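PDB 1UWW: endoglucanase from Bacillus akibai, which hydrolyses internal beta-1,4-glucosidic linkages in cellulose and related glucans, and is represented here by its family 28 carbohydrate-binding module, specific for non-crystalline cellulose. Local coordinates for residues 66-70 with 71-75. Sequence-based numbering, arbitrary orientation.
Sequences DNWAT and APRLD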
ATOM      1  N   ASP A  66       3.044  13.694  -5.539  1.00 29.11           N
ATOM      2  CA  ASP A  66       3.297  12.341  -6.061  1.00 27.99           C
ATOM      3  C   ASP A  66       4.112  11.595  -5.000  1.00 27.00           C
ATOM      4  O   ASP A  66       5.308  11.822  -4.868  1.00 27.00           O
ATOM      5  CB  ASP A  66       4.045  12.393  -7.399  1.00 27.64           C
ATOM      6  CG  ASP A  66       4.419  11.002  -7.940  1.00 29.30           C
ATOM      7  OD1 ASP A  66       4.085   9.984  -7.294  1.00 26.25           O
ATOM      8  OD2 ASP A  66       5.060  10.842  -9.006  1.00 31.20           O
ATOM      9  N   ASN A  67       3.449  10.709  -4.263  1.00 27.22           N
ATOM     10  CA  ASN A  67       4.067   9.989  -3.151  1.00 27.07           C
ATOM     11  C   ASN A  67       5.186   9.005  -3.516  1.00 25.85           C
ATOM     12  O   ASN A  67       5.829   8.467  -2.619  1.00 26.42           O
ATOM     13  CB  ASN A  67       2.989   9.253  -2.339  1.00 28.24           C
ATOM     14  CG  ASN A  67       2.186  10.193  -1.465  1.00 30.52           C
ATOM     15  OD1 ASN A  67       2.745  10.945  -0.663  1.00 35.36           O
ATOM     16  ND2 ASN A  67       0.858  10.146  -1.601  1.00 35.13           N
ATOM     17  N   TRP A  68       5.382   8.733  -4.807  1.00 23.58           N
ATOM     18  CA  TRP A  68       6.470   7.887  -5.292  1.00 22.52           C
ATOM     19  C   TRP A  68       7.601   8.657  -5.979  1.00 22.29           C
ATOM     20  O   TRP A  68       8.618   8.080  -6.335  1.00 22.80           O
ATOM     21  CB  TRP A  68       5.938   6.814  -6.250  1.00 21.63           C
ATOM     22  CG  TRP A  68       5.236   5.658  -5.597  1.00 20.16           C
ATOM     23  CD1 TRP A  68       4.965   5.470  -4.267  1.00 22.32           C
ATOM     24  CD2 TRP A  68       4.731   4.518  -6.263  1.00 19.36           C
ATOM     25  NE1 TRP A  68       4.311   4.275  -4.085  1.00 22.25           N
ATOM     26  CE2 TRP A  68       4.152   3.676  -5.296  1.00 21.77           C
ATOM     27  CE3 TRP A  68       4.692   4.127  -7.594  1.00 23.74           C
ATOM     28  CZ2 TRP A  68       3.562   2.460  -5.618  1.00 22.63           C
ATOM     29  CZ3 TRP A  68       4.086   2.912  -7.918  1.00 24.65           C
ATOM     30  CH2 TRP A  68       3.554   2.092  -6.925  1.00 23.06           C
ATOM     31  N   ALA A  69       7.482   9.977  -6.120  1.00 21.89           N
ATOM     32  CA  ALA A  69       8.562  10.729  -6.762  1.00 21.68           C
ATOM     33  C   ALA A  69       9.933  10.588  -6.081  1.00 21.38           C
ATOM     34  O   ALA A  69      10.922  10.543  -6.780  1.00 23.49           O
ATOM     35  CB  ALA A  69       8.197  12.189  -6.891  1.00 22.43           C
ATOM     36  N   THR A  70       9.972  10.563  -4.751  1.00 20.27           N
ATOM     37  CA  THR A  70      11.230  10.491  -4.006  1.00 20.74           C
ATOM     38  C   THR A  70      11.656   9.063  -3.645  1.00 20.04           C
ATOM     39  O   THR A  70      12.662   8.883  -2.959  1.00 20.42           O
ATOM     40  CB  THR A  70      11.116  11.261  -2.699  1.00 20.05           C
ATOM     41  OG1 THR A  70      10.117  10.667  -1.885  1.00 21.45           O
ATOM     42  CG2 THR A  70      10.659  12.718  -2.923  1.00 22.31           C
ATOM     43  N   ALA A  71      10.890   8.061  -4.085  1.00 19.11           N
ATOM     44  CA  ALA A  71      11.111   6.677  -3.649  1.00 19.63           C
ATOM     45  C   ALA A  71      12.236   6.032  -4.402  1.00 18.34           C
ATOM     46  O   ALA A  71      12.190   5.994  -5.635  1.00 18.83           O
ATOM     47  CB  ALA A  71       9.866   5.873  -3.876  1.00 18.77           C
ATOM     48  N   PRO A  72      13.209   5.437  -3.702  1.00 17.60           N
ATOM     49  CA  PRO A  72      14.067   4.454  -4.373  1.00 18.04           C
ATOM     50  C   PRO A  72      13.220   3.375  -5.058  1.00 18.15           C
ATOM     51  O   PRO A  72      12.258   2.874  -4.455  1.00 16.86           O
ATOM     52  CB  PRO A  72      14.879   3.840  -3.231  1.00 18.55           C
ATOM     53  CG  PRO A  72      14.903   4.912  -2.144  1.00 19.03           C
ATOM     54  CD  PRO A  72      13.556   5.614  -2.288  1.00 18.34           C
ATOM     55  N   ARG A  73      13.600   2.992  -6.258  1.00 17.42           N
ATOM     56  CA  ARG A  73      12.900   1.988  -7.034  1.00 18.31           C
ATOM     57  C   ARG A  73      13.939   1.068  -7.634  1.00 17.61           C
ATOM     58  O   ARG A  73      14.606   1.398  -8.599  1.00 18.58           O
ATOM     59  CB  ARG A  73      12.077   2.621  -8.141  1.00 19.42           C
ATOM     60  CG  ARG A  73      10.897   3.447  -7.786  1.00 25.23           C
ATOM     61  CD  ARG A  73       9.930   3.543  -8.957  1.00 26.49           C
ATOM     62  NE  ARG A  73       9.073   4.713  -8.960  1.00 33.37           N
ATOM     63  CZ  ARG A  73       7.970   4.795  -9.714  1.00 32.57           C
ATOM     64  NH1 ARG A  73       7.636   3.787 -10.518  1.00 34.98           N
ATOM     65  NH2 ARG A  73       7.214   5.877  -9.667  1.00 37.30           N
ATOM     66  N   LEU A  74      14.060  -0.107  -7.049  1.00 17.70           N
ATOM     67  CA  LEU A  74      14.926  -1.154  -7.595  1.00 17.61           C
ATOM     68  C   LEU A  74      14.219  -1.864  -8.730  1.00 18.79           C
ATOM     69  O   LEU A  74      12.998  -1.931  -8.758  1.00 18.55           O
ATOM     70  CB  LEU A  74      15.265  -2.193  -6.541  1.00 18.59           C
ATOM     71  CG  LEU A  74      16.123  -1.750  -5.381  1.00 17.89           C
ATOM     72  CD1 LEU A  74      16.292  -2.906  -4.404  1.00 19.22           C
ATOM     73  CD2 LEU A  74      17.494  -1.344  -5.867  1.00 19.89           C
ATOM     74  N   ASP A  75      14.978  -2.414  -9.653  1.00 17.90           N
ATOM     75  CA  ASP A  75      14.459  -3.081 -10.837  1.00 18.61           C
ATOM     76  C   ASP A  75      15.319  -4.306 -11.119  1.00 18.12           C
ATOM     77  O   ASP A  75      16.541  -4.261 -11.026  1.00 19.45           O
ATOM     78  CB  ASP A  75      14.470  -2.066 -11.992  1.00 19.12           C
ATOM     79  CG  ASP A  75      13.590  -2.409 -13.145  1.00 22.69           C
ATOM     80  OD1 ASP A  75      12.808  -3.380 -13.087  1.00 22.76           O
ATOM     81  OD2 ASP A  75      13.667  -1.705 -14.195  1.00 25.67           O
TER
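Arg73 reaches back along the chain to Trp68, five residues earlier, and shows how a strand's first side chain can pack back on the loop that leads into it. From CB, which points toward 66-70, the chain starts with CG anti to the carbonyl carbon (chi1 -68°) and runs extended to NE, bringing the guanidinium to the edge of the six-membered part of the indole. NE is buried here without a hydrogen-bonding partner. CZ lies 4.0 Å from Trp68 CE3, and at the tip NH2 approaches the same CE3 to 3.7 Å and Trp68 CB to 3.8 Å. The ring presents its edge, with NH2 near its plane, whereas CE3 sits over one face of the guanidinium, offset toward the rim. With the two planes 78° apart, this is an edge contact and not a stacked cation-pi pair.

The backbone from Asp66 to Ala71 is folded by two overlapping type I beta turns. Ala71 N closes the second on Trp68 O (3.2 Å). In the first, Asp66 OD1 accepts from the backbone N of Trp68 at 3.1 Å, forming an Asx turn; OD1 is also salt-bridged to Lys124 of the second subunit, which packs on Trp68 as well. Within the chain, Trp68 rests on Ile169 and Ala171 of strand 165-173, and Arg73 touches Met167 of that strand. Consecutive type I turns, the first reinforced by an Asx turn, thus lead the loop into strand 73-77 of the antiparallel beta-sandwich of this carbohydrate-binding module.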